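Local coordinates for TRAP solute Binding Protein (Uncultured marine bacterium, PDB 5I7I), which binds aromatic acids such as 3-hydroxybenzoate and probably delivers them to a TRAP-type membrane transporter as its extracellular solute-binding component, at residues Val88-Val91 with Ala92-Pro96; Arg168-Thr171 with Arg172-Lys176. All blocks are in the same frame, centred on the assembly; numbering follows the deposited sequence.

Contact 1: Val88-Val91 with Ala92-Pro96. With 3HB (3-hydroxybenzoic acid), chain C.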
loop_
_atom_site.group_PDB
_atom_site.type_symbol
_atom_site.label_atom_id
_atom_site.label_comp_id
_atom_site.label_asym_id
_atom_site.label_seq_id
_atom_site.Cartn_x
_atom_site.Cartn_y
_atom_site.Cartn_z
ATOM N N VAL A 88 0.320 -14.529 0.445
ATOM C CA VAL A 88 -0.451 -13.443 1.037
ATOM C C VAL A 88 -0.300 -12.182 0.211
ATOM O O VAL A 88 0.682 -11.980 -0.502
ATOM C CB VAL A 88 -0.106 -13.147 2.506
ATOM C CG1 VAL A 88 -0.310 -14.402 3.341
ATOM C CG2 VAL A 88 1.295 -12.612 2.627
ATOM N N TRP A 89 -1.315 -11.319 0.339
ATOM C CA TRP A 89 -1.240 -9.920 -0.062
ATOM C C TRP A 89 -1.493 -9.099 1.187
ATOM O O TRP A 89 -2.475 -9.329 1.898
ATOM C CB TRP A 89 -2.269 -9.601 -1.144
ATOM C CG TRP A 89 -2.209 -8.171 -1.647
ATOM C CD1 TRP A 89 -1.516 -7.724 -2.720
ATOM C CD2 TRP A 89 -2.898 -7.037 -1.115
ATOM N NE1 TRP A 89 -1.705 -6.377 -2.883
ATOM C CE2 TRP A 89 -2.553 -5.932 -1.912
ATOM C CE3 TRP A 89 -3.767 -6.846 -0.044
ATOM C CZ2 TRP A 89 -3.059 -4.657 -1.680
ATOM C CZ3 TRP A 89 -4.246 -5.579 0.202
ATOM C CH2 TRP A 89 -3.895 -4.503 -0.610
ATOM N N THR A 90 -0.598 -8.159 1.479
ATOM C CA THR A 90 -0.780 -7.379 2.690
ATOM C C THR A 90 -0.104 -6.020 2.551
ATOM O O THR A 90 0.483 -5.697 1.521
ATOM C CB THR A 90 -0.261 -8.173 3.889
ATOM O OG1 THR A 90 -0.666 -7.486 5.075
ATOM C CG2 THR A 90 1.252 -8.320 3.850
ATOM N N VAL A 91 -0.217 -5.217 3.611
ATOM C CA VAL A 91 0.443 -3.916 3.717
ATOM C C VAL A 91 1.679 -4.097 4.587
ATOM O O VAL A 91 1.566 -4.545 5.730
ATOM C CB VAL A 91 -0.501 -2.856 4.317
ATOM C CG1 VAL A 91 0.212 -1.536 4.548
ATOM C CG2 VAL A 91 -1.720 -2.592 3.401
ATOM N N ALA A 92 2.858 -3.754 4.056
ATOM C CA ALA A 92 4.108 -4.005 4.773
ATOM C C ALA A 92 4.093 -3.363 6.150
ATOM O O ALA A 92 4.461 -3.988 7.153
ATOM C CB ALA A 92 5.286 -3.450 3.977
ATOM N N GLY A 93 3.675 -2.106 6.219
ATOM C CA GLY A 93 3.690 -1.349 7.444
ATOM C C GLY A 93 2.639 -1.715 8.467
ATOM O O GLY A 93 2.621 -1.125 9.553
ATOM N N TYR A 94 1.751 -2.674 8.174
ATOM C CA TYR A 94 0.886 -3.178 9.235
ATOM C C TYR A 94 1.686 -3.870 10.328
ATOM O O TYR A 94 1.163 -4.061 11.425
ATOM C CB TYR A 94 -0.168 -4.143 8.691
ATOM C CG TYR A 94 -1.355 -3.521 7.962
ATOM C CD1 TYR A 94 -1.461 -2.146 7.759
ATOM C CD2 TYR A 94 -2.371 -4.328 7.494
ATOM C CE1 TYR A 94 -2.544 -1.620 7.105
ATOM C CE2 TYR A 94 -3.454 -3.811 6.856
ATOM C CZ TYR A 94 -3.552 -2.476 6.653
ATOM O OH TYR A 94 -4.670 -1.993 5.995
ATOM N N THR A 95 2.943 -4.222 10.059
ATOM C CA THR A 95 3.877 -4.744 11.053
ATOM C C THR A 95 5.020 -3.746 11.176
ATOM O O THR A 95 5.954 -3.772 10.362
ATOM C CB THR A 95 4.422 -6.101 10.624
ATOM O OG1 THR A 95 4.827 -6.086 9.255
ATOM C CG2 THR A 95 3.369 -7.166 10.827
ATOM N N PRO A 96 4.961 -2.815 12.129
ATOM C CA PRO A 96 6.001 -1.778 12.215
ATOM C C PRO A 96 7.388 -2.361 12.414
ATOM O O PRO A 96 7.566 -3.349 13.127
ATOM C CB PRO A 96 5.584 -0.951 13.433
ATOM C CG PRO A 96 4.652 -1.793 14.186
ATOM C CD PRO A 96 3.936 -2.629 13.170
HETATM C "C1'" 3HB C . -4.660 0.998 3.803
HETATM O "O1'" 3HB C . -4.627 2.255 3.806
HETATM O "O2'" 3HB C . -4.473 0.359 4.871
HETATM C C1 3HB C . -4.993 0.235 2.528
HETATM C C2 3HB C . -5.046 0.924 1.318
HETATM C C3 3HB C . -5.353 0.256 0.158
HETATM C C4 3HB C . -5.637 -1.083 0.187
HETATM C C5 3HB C . -5.582 -1.776 1.393
HETATM C C6 3HB C . -5.266 -1.122 2.566
HETATM O O3 3HB C . -5.396 0.955 -1.026
HETATM O O HOH W 1 2.505 -6.552 7.482
#

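Contact 2: Arg168-Thr171 with Arg172-Lys176. With 3HB (3-hydroxybenzoic acid), chain C.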
loop_
_atom_site.group_PDB
_atom_site.type_symbol
_atom_site.label_atom_id
_atom_site.label_comp_id
_atom_site.label_asym_id
_atom_site.label_seq_id
_atom_site.Cartn_x
_atom_site.Cartn_y
_atom_site.Cartn_z
ATOM N N ARG A 168 -6.936 8.727 10.825
ATOM C CA ARG A 168 -6.352 7.399 10.677
ATOM C C ARG A 168 -5.289 7.373 9.579
ATOM O O ARG A 168 -5.471 7.940 8.495
ATOM C CB ARG A 168 -7.431 6.373 10.340
ATOM C CG ARG A 168 -6.919 4.982 10.006
ATOM C CD ARG A 168 -6.627 4.757 8.529
ATOM N NE ARG A 168 -6.163 3.391 8.323
ATOM C CZ ARG A 168 -5.729 2.892 7.167
ATOM N NH1 ARG A 168 -5.683 3.633 6.077
ATOM N NH2 ARG A 168 -5.349 1.623 7.107
ATOM N N GLY A 169 -4.195 6.671 9.848
ATOM C CA GLY A 169 -3.259 6.265 8.834
ATOM C C GLY A 169 -2.976 4.778 8.917
ATOM O O GLY A 169 -3.257 4.139 9.933
ATOM N N PRO A 170 -2.378 4.212 7.858
ATOM C CA PRO A 170 -2.193 2.746 7.791
ATOM C C PRO A 170 -0.958 2.223 8.502
ATOM O O PRO A 170 -0.920 1.025 8.829
ATOM C CB PRO A 170 -2.050 2.480 6.280
ATOM C CG PRO A 170 -1.496 3.770 5.748
ATOM C CD PRO A 170 -2.201 4.831 6.538
ATOM N N THR A 171 0.064 3.056 8.716
ATOM C CA THR A 171 1.349 2.613 9.230
ATOM C C THR A 171 1.950 3.721 10.076
ATOM O O THR A 171 1.482 4.858 10.078
ATOM C CB THR A 171 2.354 2.340 8.108
ATOM O OG1 THR A 171 2.804 3.600 7.600
ATOM C CG2 THR A 171 1.740 1.519 6.995
ATOM N N ARG A 172 3.022 3.367 10.778
ATOM C CA ARG A 172 3.683 4.312 11.655
ATOM C C ARG A 172 4.252 5.491 10.884
ATOM O O ARG A 172 4.197 6.627 11.362
ATOM C CB ARG A 172 4.784 3.583 12.414
ATOM C CG ARG A 172 5.439 4.423 13.481
ATOM C CD ARG A 172 6.310 3.540 14.368
ATOM N NE ARG A 172 5.528 2.595 15.171
ATOM C CZ ARG A 172 6.065 1.666 15.960
ATOM N NH1 ARG A 172 7.382 1.541 16.043
ATOM N NH2 ARG A 172 5.285 0.859 16.668
ATOM N N VAL A 173 4.839 5.246 9.719
ATOM C CA VAL A 173 5.364 6.353 8.929
ATOM C C VAL A 173 4.247 7.313 8.536
ATOM O O VAL A 173 4.396 8.539 8.644
ATOM C CB VAL A 173 6.159 5.844 7.711
ATOM C CG1 VAL A 173 6.759 6.997 6.941
ATOM C CG2 VAL A 173 7.255 4.887 8.153
ATOM N N ILE A 174 3.108 6.780 8.082
ATOM C CA ILE A 174 2.048 7.664 7.622
ATOM C C ILE A 174 1.375 8.372 8.782
ATOM O O ILE A 174 0.968 9.529 8.650
ATOM C CB ILE A 174 1.042 6.918 6.734
ATOM C CG1 ILE A 174 1.750 6.227 5.562
ATOM C CG2 ILE A 174 0.011 7.889 6.203
ATOM C CD1 ILE A 174 2.686 7.124 4.777
ATOM N N THR A 175 1.250 7.735 9.938
ATOM C CA THR A 175 0.698 8.468 11.072
ATOM C C THR A 175 1.639 9.578 11.515
ATOM O O THR A 175 1.188 10.659 11.904
ATOM C CB THR A 175 0.354 7.529 12.236
ATOM O OG1 THR A 175 1.467 6.703 12.589
ATOM C CG2 THR A 175 -0.831 6.643 11.863
ATOM N N LYS A 176 2.949 9.335 11.479
ATOM C CA LYS A 176 3.880 10.419 11.780
ATOM C C LYS A 176 3.727 11.574 10.800
ATOM O O LYS A 176 3.833 12.745 11.190
ATOM C CB LYS A 176 5.310 9.893 11.816
ATOM C CG LYS A 176 5.583 9.069 13.038
ATOM C CD LYS A 176 7.012 8.583 13.061
ATOM C CE LYS A 176 7.306 7.863 14.347
ATOM N NZ LYS A 176 8.639 7.219 14.293
HETATM C "C1'" 3HB C . -4.660 0.998 3.803
HETATM O "O1'" 3HB C . -4.627 2.255 3.806
HETATM O "O2'" 3HB C . -4.473 0.359 4.871
HETATM C C1 3HB C . -4.993 0.235 2.528
HETATM C C2 3HB C . -5.046 0.924 1.318
HETATM C C3 3HB C . -5.353 0.256 0.158
HETATM C C4 3HB C . -5.637 -1.083 0.187
HETATM C C5 3HB C . -5.582 -1.776 1.393
HETATM C C6 3HB C . -5.266 -1.122 2.566
HETATM O O3 3HB C . -5.396 0.955 -1.026
#

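Contact 1: Val88-Val91 with Ala92-Pro96
The phenol ring of Tyr94 lies with one face against Val91: CB of the valine sits over the middle of the ring, 3.6 Å from its centroid and 9° off the normal, a CH-pi contact. The two methyls of Val91 divide the ring between them. CG1 leans on CD1, while CG2 reaches the hydroxyl end at CZ and also comes within 3.9 Å of C6 of 3-hydroxybenzoate. At the ring's edge, near its plane, is the ligand carboxylate, and Tyr94 OH donates to its O2' at 2.6 Å. The same OH is hydrogen-bonded with Val190 N, which should help fix the direction of the phenol proton. The benzoate ring lies at the edge of the Trp89 ring, with Trp89 CH2 3.8 Å from its C5.

The backbone sets up this arrangement. The chain leaves its strand in a 3-10 turn, closed by the bond from Tyr94 N to Val91 O (3.1 Å). With CG of Tyr94 anti to its own carbonyl carbon (chi1 -77°), the ring folds back over Val91. A water also donates to Val91 O at 2.8 Å and to Thr95 OG1, bridging the two ends of the turn.

Strand 87-91 pairs antiparallel with 237-243, and Phe238 of that neighbour touches both Val91 and the Trp89 ring. Helix 76-82 covers Val88, Thr90 and Thr95. The turn that follows the strand places Tyr94 in the ligand pocket.

Contact 2: Arg168-Thr171 with Arg172-Lys176
Ile174 reaches back over the turn to Pro170 and Thr171 at the start of helix 172-180. Its CB lies 3.9 Å from Pro170 CD; CG1 continues to Thr171 OG1 and the proline CG, while CG2 rests on Pro170 CD at 3.8 Å. The two side chains run at a slant to one another. Thr171 is the N-cap: OG1, held between its own backbone N and carbonyl carbon (chi1 75°), accepts from Ile174 N at 3.2 Å with a nearly straight N-H angle of 169°. Glu106 OE2 also hydrogen-bonds this hydroxyl, so two bonds hold OG1. The carbonyl of Thr171 begins the helical ladder, taking the bond from Thr175 N at 2.9 Å. Thr175 CG2 packs on Gly169 CA, on the strand side of the turn.

Before the turn, Arg168, its chain bent at chi2 (-90°), brings its guanidinium to the ligand, where NH1 and NH2 each donate to a different carboxylate oxygen of 3-hydroxybenzoate, NH1 to O1' at 2.9 Å and NH2 to O2' at 2.7 Å. The carboxylate thus sits at the guanidinium edge in a two-pronged, nearly straight grip, while Pro170 CA lies over one guanidinium face, offset toward its rim. Val206 O and Met188 O hold NH1 and NH2 as second-shell acceptors, orienting the plane. Pro170 CB adds a contact to O2'.

Strand 166-169, helix 172-180 and strand 184-187 form a beta-alpha-beta unit. Strand 204-207 runs parallel beside the first strand, and its Val206 touches both Pro170 and Ile174.

In the fold
Contacts 1 and 2 are both largely buried, and each follows the end of a strand where the chain turns, but they belong to different sheets: 88-96 leaves the five-stranded one, 168-176 the six-stranded one. Both converge on the same ligand carboxylate. Contact 1 offers a phenol hydroxyl and aromatic and aliphatic surface; contact 2 offers the charged guanidinium and adds helix capping and apolar packing of Pro170 on Ile174, with Arg172 and Lys176 at the surface. They also touch directly, Tyr94 CD1 lying 3.4 Å from Pro170 O and Gly93 CA 3.5 Å from Thr171 CG2. The ligand lies between elements of the two sheets, consistent with the cleft between two domains of solute-binding proteins.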